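Local coordinates for endopolygalacturonase (PDB 1K5C), which probably hydrolyses the alpha-1,4 linkages between galacturonosyl units within polygalacturonan chains, at residues K6-A11 with N23-P28; G30-L35 with G58-I63; A52-D57 with H95-F100. All coordinates share one frame; numbering follows the deposited sequence.

Contact 1: residues K6-A11 with N23-P28; sequences KSVDDA and NGFTVP
The carbonyl oxygen of Lys6 is held by a water, which donates to Lys6 O at 2.9 Å and more weakly to Gly24 O, bridging the two backbones. Lys6 O also comes within 3.5 Å of Phe25 CG, where the ring joins its side chain. The peptide that follows lies on one face of that ring. Lys6 C is offset toward the rim, while Ser7 N sits over the middle, 3.7 Å above the ring plane. Buried here, Ser7 N has no hydrogen-bond partner in the model. Phe25 brings its ring under the peptide with CG lying between its own backbone N and carbonyl carbon (chi1 55°). A flat aromatic suits the place because it can lie against a peptide without needing a polar partner.

Further along, the CG1 branch of Val8 does the apolar work. It meets Val27 CG1 at 4.0 Å, the two side chains crossing at about a right angle, and also reaches Pro28 CD and the CE1 corner of Phe25. Branched and cyclic residues fill this corner compactly. At the other end the long chain of Lys6 runs beside Asn23, both pointing the same way, with Lys6 CE 3.9 Å from Asn23 ND2.

Two bonds within 6-11 shape the turn. Asp10 OD2 takes the Lys6 N-H at 2.8 Å through its anti lone pair, and Ser7 OG accepts from Asp10 N at 3.0 Å (157°), an ST motif in which the short hydroxyl side chain reaches forward to the amide three residues on.

Asn23 bonds through its backbone to Val5 of strand 4-5, Phe25 and Val27 bond through theirs to Thr50 of strand 49-51, Val27 also to Ala52 just after it, and Phe25 and Val27 touch Leu33 of strand 33-35.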
ATOM      1  N   LYS A   6       1.230   4.831 -29.052  1.00 19.12           N
ATOM      2  CA  LYS A   6      -0.089   4.429 -29.484  1.00 20.08           C
ATOM      3  C   LYS A   6      -0.310   2.913 -29.369  1.00 18.23           C
ATOM      4  O   LYS A   6      -1.413   2.447 -29.684  1.00 19.06           O
ATOM      5  CB  LYS A   6      -0.291   4.857 -30.989  1.00 27.08           C
ATOM      6  CG  LYS A   6      -0.077   6.403 -31.126  1.00 26.25           C
ATOM      7  CD  LYS A   6      -0.599   6.807 -32.479  1.00 31.84           C
ATOM      8  CE  LYS A   6      -0.679   8.320 -32.696  1.00 32.08           C
ATOM      9  NZ  LYS A   6      -0.425   8.676 -34.124  1.00 39.20           N
ATOM     10  N   SER A   7       0.686   2.182 -28.932  1.00 17.74           N
ATOM     11  CA  SER A   7       0.670   0.722 -28.891  1.00 17.98           C
ATOM     12  C   SER A   7       1.828   0.234 -28.029  1.00 17.41           C
ATOM     13  O   SER A   7       2.703   1.046 -27.711  1.00 18.06           O
ATOM     14  CB  SER A   7       0.882   0.100 -30.316  1.00 19.46           C
ATOM     15  OG  SER A   7       2.254   0.339 -30.666  1.00 22.95           O
ATOM     16  N   VAL A   8       1.788  -1.052 -27.678  1.00 18.23           N
ATOM     17  CA  VAL A   8       2.891  -1.615 -26.898  1.00 18.25           C
ATOM     18  C   VAL A   8       4.157  -1.492 -27.726  1.00 20.44           C
ATOM     19  O   VAL A   8       5.210  -1.275 -27.149  1.00 23.07           O
ATOM     20  CB  VAL A   8       2.622  -3.050 -26.420  1.00 19.75           C
ATOM     21  CG1 VAL A   8       1.388  -3.079 -25.511  1.00 20.44           C
ATOM     22  CG2 VAL A   8       2.452  -4.090 -27.487  1.00 25.91           C
ATOM     23  N   ASP A   9       4.152  -1.623 -29.029  1.00 21.58           N
ATOM     24  CA  ASP A   9       5.396  -1.514 -29.778  1.00 22.97           C
ATOM     25  C   ASP A   9       5.900  -0.069 -29.833  1.00 20.26           C
ATOM     26  O   ASP A   9       7.149   0.086 -29.815  1.00 29.41           O
ATOM     27  CB  ASP A   9       5.188  -2.140 -31.177  1.00 30.00           C
ATOM     28  CG  ASP A   9       4.717  -3.585 -30.907  1.00 45.25           C
ATOM     29  OD1 ASP A   9       5.489  -4.411 -30.353  1.00 56.46           O
ATOM     30  OD2 ASP A   9       3.522  -3.877 -31.215  1.00 73.70           O
ATOM     31  N   ASP A  10       5.078   0.946 -29.838  1.00 18.08           N
ATOM     32  CA  ASP A  10       5.561   2.337 -29.827  1.00 17.96           C
ATOM     33  C   ASP A  10       6.346   2.632 -28.577  1.00 16.10           C
ATOM     34  O   ASP A  10       7.165   3.552 -28.522  1.00 15.98           O
ATOM     35  CB  ASP A  10       4.330   3.295 -29.848  1.00 20.16           C
ATOM     36  CG  ASP A  10       3.735   3.500 -31.223  1.00 18.56           C
ATOM     37  OD1 ASP A  10       4.331   3.047 -32.262  1.00 24.55           O
ATOM     38  OD2 ASP A  10       2.661   4.111 -31.301  1.00 21.69           O
ATOM     39  N   ALA A  11       6.052   1.902 -27.493  1.00 16.17           N
ATOM     40  CA  ALA A  11       6.634   2.240 -26.208  1.00 15.44           C
ATOM     41  C   ALA A  11       8.121   2.128 -26.155  1.00 15.26           C
ATOM     42  O   ALA A  11       8.731   2.847 -25.404  1.00 18.59           O
ATOM     43  CB  ALA A  11       6.001   1.343 -25.141  1.00 18.56           C
ATOM     44  N   ASN A  23      -1.057   7.796 -25.480  1.00 14.75           N
ATOM     45  CA  ASN A  23      -2.446   7.747 -25.926  1.00 14.73           C
ATOM     46  C   ASN A  23      -3.182   6.542 -25.292  1.00 14.55           C
ATOM     47  O   ASN A  23      -2.588   5.662 -24.680  1.00 16.40           O
ATOM     48  CB  ASN A  23      -2.520   7.714 -27.444  1.00 16.79           C
ATOM     49  CG  ASN A  23      -2.380   9.046 -28.136  1.00 17.38           C
ATOM     50  OD1 ASN A  23      -2.091  10.009 -27.486  1.00 18.52           O
ATOM     51  ND2 ASN A  23      -2.657   9.119 -29.457  1.00 20.85           N
ATOM     52  N   GLY A  24      -4.498   6.577 -25.433  1.00 15.27           N
ATOM     53  CA  GLY A  24      -5.353   5.419 -24.996  1.00 15.97           C
ATOM     54  C   GLY A  24      -5.309   4.331 -26.075  1.00 13.25           C
ATOM     55  O   GLY A  24      -5.242   4.570 -27.275  1.00 14.65           O
ATOM     56  N   PHE A  25      -5.293   3.075 -25.581  1.00 12.13           N
ATOM     57  CA  PHE A  25      -5.290   1.875 -26.428  1.00 11.54           C
ATOM     58  C   PHE A  25      -5.490   0.680 -25.524  1.00 11.43           C
ATOM     59  O   PHE A  25      -5.504   0.794 -24.289  1.00 11.76           O
ATOM     60  CB  PHE A  25      -3.998   1.727 -27.278  1.00 12.71           C
ATOM     61  CG  PHE A  25      -2.702   1.749 -26.521  1.00 13.06           C
ATOM     62  CD1 PHE A  25      -2.088   0.563 -26.072  1.00 15.30           C
ATOM     63  CD2 PHE A  25      -2.060   2.947 -26.288  1.00 14.72           C
ATOM     64  CE1 PHE A  25      -0.868   0.608 -25.420  1.00 17.43           C
ATOM     65  CE2 PHE A  25      -0.850   3.023 -25.612  1.00 16.01           C
ATOM     66  CZ  PHE A  25      -0.264   1.847 -25.184  1.00 16.92           C
ATOM     67  N   THR A  26      -5.682  -0.492 -26.163  1.00 11.68           N
ATOM     68  CA  THR A  26      -5.713  -1.755 -25.439  1.00 12.07           C
ATOM     69  C   THR A  26      -4.363  -2.421 -25.497  1.00 11.58           C
ATOM     70  O   THR A  26      -3.745  -2.510 -26.579  1.00 13.38           O
ATOM     71  CB  THR A  26      -6.752  -2.688 -26.045  1.00 13.55           C
ATOM     72  OG1 THR A  26      -8.030  -2.077 -25.846  1.00 15.43           O
ATOM     73  CG2 THR A  26      -6.747  -4.050 -25.380  1.00 14.99           C
ATOM     74  N   VAL A  27      -3.874  -2.913 -24.353  1.00 11.45           N
ATOM     75  CA  VAL A  27      -2.717  -3.799 -24.292  1.00 11.84           C
ATOM     76  C   VAL A  27      -3.246  -5.223 -24.559  1.00 11.83           C
ATOM     77  O   VAL A  27      -4.011  -5.754 -23.734  1.00 12.03           O
ATOM     78  CB  VAL A  27      -2.036  -3.695 -22.926  1.00 11.80           C
ATOM     79  CG1 VAL A  27      -0.944  -4.755 -22.792  1.00 13.18           C
ATOM     80  CG2 VAL A  27      -1.497  -2.281 -22.737  1.00 12.11           C
ATOM     81  N   PRO A  28      -2.885  -5.814 -25.682  1.00 12.74           N
ATOM     82  CA  PRO A  28      -3.482  -7.125 -26.043  1.00 13.63           C
ATOM     83  C   PRO A  28      -3.016  -8.187 -25.107  1.00 12.40           C
ATOM     84  O   PRO A  28      -1.962  -8.134 -24.488  1.00 13.63           O
ATOM     85  CB  PRO A  28      -2.976  -7.378 -27.493  1.00 15.98           C
ATOM     86  CG  PRO A  28      -2.537  -6.031 -27.983  1.00 17.78           C
ATOM     87  CD  PRO A  28      -2.003  -5.300 -26.769  1.00 13.70           C
TER
HETATM   88  O   HOH W   1      -3.634   4.295 -30.181  1.00 45.37           O

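Contact 2: residues G30-L35 with G58-I63; sequences GNTLVL and GPLFTI
Three backbone hydrogen bonds join Leu33 and Leu35 to the 58-63 segment in parallel register. Leu33 N donates to Leu60 O (2.9 Å, 172°), Leu33 O receives Thr62 N (3.0 Å), and Leu35 N returns to Thr62 O (2.9 Å). Thus residues 33 and 35 straddle Thr62 in the usual parallel pattern. CA-H...O contacts accompany these bonds, as from Phe61 CA to Leu33 O at 3.2 Å.

The apolar packing gathers on the face bearing Leu33, Leu35, Phe61 and Ile63. Leu33 lies alongside Phe61, its CG in the plane of the ring at the edge and its CD2 3.6 Å from Phe61 CD1. From further along the strand, Leu35 CD1 slants in to Phe61 CE1 at 3.8 Å, and Leu35 CB meets Ile63 CG1. Phe61 extends its ring along this face with CG anti to the backbone N (chi1 173°), and the turn of the ring (chi2 80°) presents CD1 and CE1 to the leucines.

Val34 and Thr62 occupy the other face, beta-branched residues at home in extended chain. Hydrogen bonds between backbone amides fix the register, therefore, while bulky hydrocarbon fills the interior of the coil and a threonine hydroxyl is tolerated on its outer side.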
ATOM      1  N   GLY A  30      -1.205 -11.295 -23.734  1.00 13.89           N
ATOM      2  CA  GLY A  30       0.153 -11.786 -23.982  1.00 15.87           C
ATOM      3  C   GLY A  30       1.172 -10.685 -24.162  1.00 14.52           C
ATOM      4  O   GLY A  30       2.333 -10.946 -24.519  1.00 16.38           O
ATOM      5  N   ASN A  31       0.805  -9.405 -23.897  1.00 13.99           N
ATOM      6  CA  ASN A  31       1.755  -8.279 -24.028  1.00 13.84           C
ATOM      7  C   ASN A  31       1.839  -7.484 -22.738  1.00 12.70           C
ATOM      8  O   ASN A  31       0.935  -7.522 -21.912  1.00 13.55           O
ATOM      9  CB  ASN A  31       1.245  -7.320 -25.131  1.00 15.93           C
ATOM     10  CG  ASN A  31       1.443  -7.956 -26.496  1.00 18.91           C
ATOM     11  OD1 ASN A  31       2.420  -7.687 -27.138  1.00 27.58           O
ATOM     12  ND2 ASN A  31       0.541  -8.834 -26.934  1.00 23.05           N
ATOM     13  N   THR A  32       2.957  -6.767 -22.598  1.00 13.26           N
ATOM     14  CA  THR A  32       3.067  -5.812 -21.506  1.00 12.75           C
ATOM     15  C   THR A  32       3.424  -4.442 -22.062  1.00 12.90           C
ATOM     16  O   THR A  32       3.879  -4.336 -23.227  1.00 14.75           O
ATOM     17  CB  THR A  32       4.080  -6.234 -20.443  1.00 14.02           C
ATOM     18  OG1 THR A  32       5.343  -6.289 -21.109  1.00 15.83           O
ATOM     19  CG2 THR A  32       3.743  -7.568 -19.824  1.00 15.96           C
ATOM     20  N   LEU A  33       3.214  -3.414 -21.251  1.00 12.10           N
ATOM     21  CA  LEU A  33       3.505  -2.009 -21.621  1.00 11.98           C
ATOM     22  C   LEU A  33       4.639  -1.550 -20.741  1.00 11.74           C
ATOM     23  O   LEU A  33       4.478  -1.437 -19.538  1.00 12.76           O
ATOM     24  CB  LEU A  33       2.241  -1.186 -21.459  1.00 12.81           C
ATOM     25  CG  LEU A  33       2.436   0.336 -21.753  1.00 13.00           C
ATOM     26  CD1 LEU A  33       2.975   0.532 -23.191  1.00 15.31           C
ATOM     27  CD2 LEU A  33       1.125   1.066 -21.579  1.00 15.03           C
ATOM     28  N   VAL A  34       5.790  -1.319 -21.371  1.00 11.89           N
ATOM     29  CA  VAL A  34       7.027  -0.960 -20.657  1.00 12.34           C
ATOM     30  C   VAL A  34       7.529   0.374 -21.188  1.00 12.22           C
ATOM     31  O   VAL A  34       7.764   0.541 -22.370  1.00 13.96           O
ATOM     32  CB  VAL A  34       8.089  -2.042 -20.859  1.00 14.62           C
ATOM     33  CG1 VAL A  34       9.419  -1.669 -20.177  1.00 16.03           C
ATOM     34  CG2 VAL A  34       7.579  -3.392 -20.263  1.00 14.82           C
ATOM     35  N   LEU A  35       7.706   1.333 -20.259  1.00 12.12           N
ATOM     36  CA  LEU A  35       8.228   2.645 -20.609  1.00 12.05           C
ATOM     37  C   LEU A  35       9.508   2.914 -19.839  1.00 12.02           C
ATOM     38  O   LEU A  35       9.522   2.833 -18.607  1.00 12.54           O
ATOM     39  CB  LEU A  35       7.209   3.760 -20.299  1.00 12.90           C
ATOM     40  CG  LEU A  35       5.910   3.716 -21.103  1.00 14.51           C
ATOM     41  CD1 LEU A  35       4.845   4.603 -20.468  1.00 15.96           C
ATOM     42  CD2 LEU A  35       6.167   4.098 -22.574  1.00 16.49           C
ATOM     43  N   GLY A  58       2.239 -10.526 -13.894  1.00 12.66           N
ATOM     44  CA  GLY A  58       2.521  -9.103 -13.806  1.00 12.37           C
ATOM     45  C   GLY A  58       3.999  -8.875 -13.520  1.00 12.53           C
ATOM     46  O   GLY A  58       4.772  -9.802 -13.232  1.00 13.91           O
ATOM     47  N   PRO A  59       4.431  -7.601 -13.570  1.00 11.92           N
ATOM     48  CA  PRO A  59       3.586  -6.450 -13.852  1.00 11.99           C
ATOM     49  C   PRO A  59       3.204  -6.362 -15.323  1.00 11.13           C
ATOM     50  O   PRO A  59       3.947  -6.727 -16.230  1.00 11.97           O
ATOM     51  CB  PRO A  59       4.518  -5.246 -13.529  1.00 12.50           C
ATOM     52  CG  PRO A  59       5.897  -5.801 -13.635  1.00 16.99           C
ATOM     53  CD  PRO A  59       5.829  -7.251 -13.258  1.00 13.20           C
ATOM     54  N   LEU A  60       1.958  -5.836 -15.561  1.00 10.81           N
ATOM     55  CA  LEU A  60       1.508  -5.648 -16.937  1.00 11.07           C
ATOM     56  C   LEU A  60       1.921  -4.271 -17.483  1.00 10.77           C
ATOM     57  O   LEU A  60       1.972  -4.110 -18.717  1.00 11.62           O
ATOM     58  CB  LEU A  60      -0.014  -5.806 -17.037  1.00 11.28           C
ATOM     59  CG  LEU A  60      -0.560  -7.164 -16.582  1.00 11.05           C
ATOM     60  CD1 LEU A  60      -2.080  -7.198 -16.807  1.00 12.08           C
ATOM     61  CD2 LEU A  60       0.148  -8.329 -17.304  1.00 12.09           C
ATOM     62  N   PHE A  61       2.252  -3.341 -16.582  1.00 11.09           N
ATOM     63  CA  PHE A  61       2.753  -2.013 -16.937  1.00 11.02           C
ATOM     64  C   PHE A  61       3.948  -1.744 -16.051  1.00 10.61           C
ATOM     65  O   PHE A  61       3.802  -1.871 -14.831  1.00 11.59           O
ATOM     66  CB  PHE A  61       1.666  -0.952 -16.688  1.00 11.65           C
ATOM     67  CG  PHE A  61       2.164   0.484 -16.881  1.00 11.47           C
ATOM     68  CD1 PHE A  61       2.268   1.014 -18.132  1.00 13.34           C
ATOM     69  CD2 PHE A  61       2.542   1.264 -15.780  1.00 12.83           C
ATOM     70  CE1 PHE A  61       2.711   2.332 -18.302  1.00 14.10           C
ATOM     71  CE2 PHE A  61       2.941   2.570 -15.966  1.00 13.99           C
ATOM     72  CZ  PHE A  61       3.041   3.103 -17.241  1.00 13.34           C
ATOM     73  N   THR A  62       5.072  -1.368 -16.635  1.00 10.80           N
ATOM     74  CA  THR A  62       6.260  -0.975 -15.876  1.00 10.97           C
ATOM     75  C   THR A  62       6.769   0.362 -16.419  1.00 11.35           C
ATOM     76  O   THR A  62       6.974   0.471 -17.635  1.00 12.87           O
ATOM     77  CB  THR A  62       7.381  -2.003 -16.005  1.00 11.90           C
ATOM     78  OG1 THR A  62       6.922  -3.289 -15.548  1.00 12.37           O
ATOM     79  CG2 THR A  62       8.584  -1.643 -15.130  1.00 13.81           C
ATOM     80  N   ILE A  63       7.023   1.301 -15.524  1.00 10.96           N
ATOM     81  CA  ILE A  63       7.700   2.540 -15.912  1.00 11.30           C
ATOM     82  C   ILE A  63       8.872   2.707 -14.962  1.00 11.36           C
ATOM     83  O   ILE A  63       8.769   2.517 -13.744  1.00 11.89           O
ATOM     84  CB  ILE A  63       6.726   3.738 -15.925  1.00 11.43           C
ATOM     85  CG1 ILE A  63       7.456   5.006 -16.448  1.00 12.25           C
ATOM     86  CG2 ILE A  63       6.033   3.984 -14.591  1.00 12.65           C
ATOM     87  CD1 ILE A  63       6.512   6.097 -16.854  1.00 13.07           C
TER

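Contact 3: residues A52-D57 with H95-F100; sequences AKTTLD and HKPHPF
A histidine-carboxylate hydrogen bond, from His95 NE2 to Asp57 OD1, ties together loops of two successive coils. At 3.0 Å and 152°, it meets OD1 nearly along its C-O axis, with the acceptor tilted somewhat out of the imidazole plane. The carboxylate and ring are nearly coplanar, their planes 29° apart. An extended chi1 of 175° carries the His95 ring across to the 52-57 segment.

Imidazole suits this place because its second nitrogen can serve a second partner: ND1 meets a water in the ring plane at 2.6 Å. That same water donates to Thr54 O, also at 2.6 Å, and weakly to His95 O, so it links both backbones.

In this family 28 right-handed parallel beta-helix, both segments are loops leading into successive strands of one sheet: residues 52-57 precede strand 61-65, and residues 95-100 precede strand 101-104. Pro97 supplies the apolar part of their meeting. Its CG touches Thr54 CG2 at 3.7 Å as the two side chains slide past each other, and packs at 3.4 Å from Leu56 O, a buried carbonyl with no hydrogen-bond partner in the model. Proline gives a compact, rigid ring here and brings no N-H to be satisfied. Tyr84 touches Pro97 too, and its hydroxyl bonds Thr54 N. The Pro97 side chain lies about 11 Å from that of Asn151, a galacturonate-binding residue.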
ATOM      1  N   ALA A  52      -6.484  -6.274 -21.949  1.00 10.96           N
ATOM      2  CA  ALA A  52      -7.292  -7.460 -22.250  1.00 11.54           C
ATOM      3  C   ALA A  52      -6.921  -8.585 -21.311  1.00 10.90           C
ATOM      4  O   ALA A  52      -5.770  -8.697 -20.835  1.00 11.61           O
ATOM      5  CB  ALA A  52      -7.057  -7.863 -23.724  1.00 12.24           C
ATOM      6  N   LYS A  53      -7.869  -9.503 -21.069  1.00 11.04           N
ATOM      7  CA  LYS A  53      -7.589 -10.637 -20.175  1.00 11.05           C
ATOM      8  C   LYS A  53      -6.353 -11.395 -20.693  1.00 10.67           C
ATOM      9  O   LYS A  53      -6.249 -11.734 -21.883  1.00 11.71           O
ATOM     10  CB  LYS A  53      -8.784 -11.579 -20.063  1.00 12.54           C
ATOM     11  CG  LYS A  53      -8.592 -12.579 -18.920  1.00 14.58           C
ATOM     12  CD  LYS A  53      -9.796 -13.429 -18.654  1.00 14.87           C
ATOM     13  CE  LYS A  53      -9.530 -14.428 -17.517  1.00 15.64           C
ATOM     14  NZ  LYS A  53     -10.736 -15.244 -17.219  1.00 16.09           N
ATOM     15  N   THR A  54      -5.427 -11.675 -19.775  1.00 11.00           N
ATOM     16  CA  THR A  54      -4.116 -12.191 -20.134  1.00 11.08           C
ATOM     17  C   THR A  54      -3.725 -13.336 -19.216  1.00 11.34           C
ATOM     18  O   THR A  54      -4.194 -13.436 -18.073  1.00 12.20           O
ATOM     19  CB  THR A  54      -3.089 -11.043 -20.068  1.00 11.09           C
ATOM     20  OG1 THR A  54      -1.859 -11.508 -20.656  1.00 11.90           O
ATOM     21  CG2 THR A  54      -2.844 -10.531 -18.655  1.00 12.12           C
ATOM     22  N   THR A  55      -2.810 -14.164 -19.708  1.00 11.66           N
ATOM     23  CA  THR A  55      -2.225 -15.256 -18.929  1.00 12.31           C
ATOM     24  C   THR A  55      -0.858 -14.867 -18.400  1.00 12.31           C
ATOM     25  O   THR A  55      -0.282 -15.677 -17.613  1.00 13.89           O
ATOM     26  CB  THR A  55      -2.142 -16.584 -19.723  1.00 13.22           C
ATOM     27  OG1 THR A  55      -1.166 -16.406 -20.793  1.00 14.28           O
ATOM     28  CG2 THR A  55      -3.467 -16.966 -20.285  1.00 13.97           C
ATOM     29  N   LEU A  56      -0.297 -13.726 -18.766  1.00 12.67           N
ATOM     30  CA  LEU A  56       1.007 -13.333 -18.267  1.00 12.60           C
ATOM     31  C   LEU A  56       1.043 -13.074 -16.784  1.00 12.19           C
ATOM     32  O   LEU A  56       0.038 -12.585 -16.203  1.00 13.28           O
ATOM     33  CB  LEU A  56       1.507 -12.051 -18.966  1.00 13.39           C
ATOM     34  CG  LEU A  56       1.701 -12.134 -20.470  1.00 14.69           C
ATOM     35  CD1 LEU A  56       2.259 -10.816 -20.983  1.00 18.49           C
ATOM     36  CD2 LEU A  56       2.594 -13.299 -20.879  1.00 19.10           C
ATOM     37  N   ASP A  57       2.208 -13.282 -16.191  1.00 12.79           N
ATOM     38  CA  ASP A  57       2.470 -12.727 -14.876  1.00 12.96           C
ATOM     39  C   ASP A  57       2.583 -11.191 -14.962  1.00 12.51           C
ATOM     40  O   ASP A  57       2.976 -10.632 -16.005  1.00 13.79           O
ATOM     41  CB  ASP A  57       3.826 -13.257 -14.366  1.00 14.26           C
ATOM     42  CG  ASP A  57       3.771 -14.724 -13.944  1.00 16.38           C
ATOM     43  OD1 ASP A  57       2.717 -15.302 -13.781  1.00 18.49           O
ATOM     44  OD2 ASP A  57       4.894 -15.279 -13.777  1.00 20.80           O
ATOM     45  N   HIS A  95      -5.290 -17.741 -11.950  1.00 15.15           N
ATOM     46  CA  HIS A  95      -4.103 -16.874 -12.015  1.00 15.12           C
ATOM     47  C   HIS A  95      -4.510 -15.421 -11.984  1.00 13.80           C
ATOM     48  O   HIS A  95      -5.435 -15.026 -12.710  1.00 15.85           O
ATOM     49  CB  HIS A  95      -3.385 -17.203 -13.335  1.00 19.03           C
ATOM     50  CG  HIS A  95      -2.238 -16.292 -13.567  1.00 18.67           C
ATOM     51  ND1 HIS A  95      -2.254 -15.239 -14.459  1.00 18.53           N
ATOM     52  CD2 HIS A  95      -0.997 -16.322 -13.056  1.00 19.28           C
ATOM     53  CE1 HIS A  95      -1.061 -14.649 -14.490  1.00 16.02           C
ATOM     54  NE2 HIS A  95      -0.240 -15.305 -13.619  1.00 19.91           N
ATOM     55  N   LYS A  96      -3.837 -14.609 -11.177  1.00 13.53           N
ATOM     56  CA  LYS A  96      -4.046 -13.168 -11.143  1.00 13.23           C
ATOM     57  C   LYS A  96      -2.758 -12.473 -11.597  1.00 12.74           C
ATOM     58  O   LYS A  96      -1.765 -12.533 -10.851  1.00 15.09           O
ATOM     59  CB  LYS A  96      -4.402 -12.658  -9.729  1.00 13.72           C
ATOM     60  CG  LYS A  96      -5.372 -13.528  -8.919  1.00 14.31           C
ATOM     61  CD  LYS A  96      -6.742 -13.630  -9.583  1.00 14.69           C
ATOM     62  CE  LYS A  96      -7.828 -14.260  -8.660  1.00 14.34           C
ATOM     63  NZ  LYS A  96      -7.483 -15.607  -8.111  1.00 13.32           N
ATOM     64  N   PRO A  97      -2.690 -11.750 -12.712  1.00 11.60           N
ATOM     65  CA  PRO A  97      -1.494 -10.977 -13.011  1.00 11.76           C
ATOM     66  C   PRO A  97      -1.268  -9.925 -11.909  1.00 11.17           C
ATOM     67  O   PRO A  97      -2.163  -9.112 -11.638  1.00 12.18           O
ATOM     68  CB  PRO A  97      -1.831 -10.328 -14.360  1.00 12.73           C
ATOM     69  CG  PRO A  97      -2.895 -11.228 -14.999  1.00 12.85           C
ATOM     70  CD  PRO A  97      -3.698 -11.694 -13.777  1.00 12.35           C
ATOM     71  N   HIS A  98      -0.086  -9.962 -11.300  1.00 11.42           N
ATOM     72  CA  HIS A  98       0.166  -9.027 -10.196  1.00 11.36           C
ATOM     73  C   HIS A  98       1.664  -8.789 -10.080  1.00 11.12           C
ATOM     74  O   HIS A  98       2.451  -9.698 -10.443  1.00 12.43           O
ATOM     75  CB  HIS A  98      -0.405  -9.523  -8.860  1.00 12.29           C
ATOM     76  CG  HIS A  98       0.299 -10.739  -8.316  1.00 12.14           C
ATOM     77  ND1 HIS A  98       1.243 -10.744  -7.316  1.00 15.06           N
ATOM     78  CD2 HIS A  98       0.159 -12.041  -8.742  1.00 12.43           C
ATOM     79  CE1 HIS A  98       1.631 -12.008  -7.108  1.00 16.13           C
ATOM     80  NE2 HIS A  98       1.015 -12.764  -7.946  1.00 17.19           N
ATOM     81  N   PRO A  99       2.082  -7.631  -9.592  1.00 10.90           N
ATOM     82  CA  PRO A  99       1.237  -6.421  -9.454  1.00 10.78           C
ATOM     83  C   PRO A  99       0.732  -6.019 -10.831  1.00 10.38           C
ATOM     84  O   PRO A  99       1.228  -6.486 -11.873  1.00 11.36           O
ATOM     85  CB  PRO A  99       2.227  -5.392  -8.859  1.00 11.22           C
ATOM     86  CG  PRO A  99       3.540  -5.785  -9.480  1.00 11.91           C
ATOM     87  CD  PRO A  99       3.512  -7.306  -9.488  1.00 12.31           C
ATOM     88  N   PHE A 100      -0.236  -5.087 -10.851  1.00 10.10           N
ATOM     89  CA  PHE A 100      -0.728  -4.581 -12.136  1.00 10.38           C
ATOM     90  C   PHE A 100       0.289  -3.607 -12.723  1.00 10.27           C
ATOM     91  O   PHE A 100       0.771  -3.796 -13.850  1.00 10.58           O
ATOM     92  CB  PHE A 100      -2.133  -4.023 -11.898  1.00 10.38           C
ATOM     93  CG  PHE A 100      -2.831  -3.455 -13.118  1.00 10.13           C
ATOM     94  CD1 PHE A 100      -2.482  -3.808 -14.423  1.00 11.06           C
ATOM     95  CD2 PHE A 100      -3.875  -2.560 -12.930  1.00 11.52           C
ATOM     96  CE1 PHE A 100      -3.174  -3.244 -15.494  1.00 11.47           C
ATOM     97  CE2 PHE A 100      -4.561  -1.997 -13.977  1.00 11.99           C
ATOM     98  CZ  PHE A 100      -4.205  -2.332 -15.291  1.00 11.30           C
TER
HETATM   99  O   HOH W   2      -4.328 -14.898 -15.933  1.00 35.09           O

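Overall arrangement
The three contacts lie near the N-terminal end of the parallel beta-helix. Contact 1 closes along the chain before the other two open, whereas contacts 2 and 3 interleave, their segments coming in the order 30-35, 52-57, 58-63 and 95-100. Centres of contacts 1 and 2 are about 10 Å apart, as are those of 2 and 3; contacts 1 and 3 are about 17 Å apart. Val8 and Ala11 pack on the 30-35 segment, so the N-terminal loop lies against strand 33-35, one of the two edge strands of its sheet in this chain. Phe100 O probably bonds Leu60 N and Phe61 N, carrying the stacking on to the next coil.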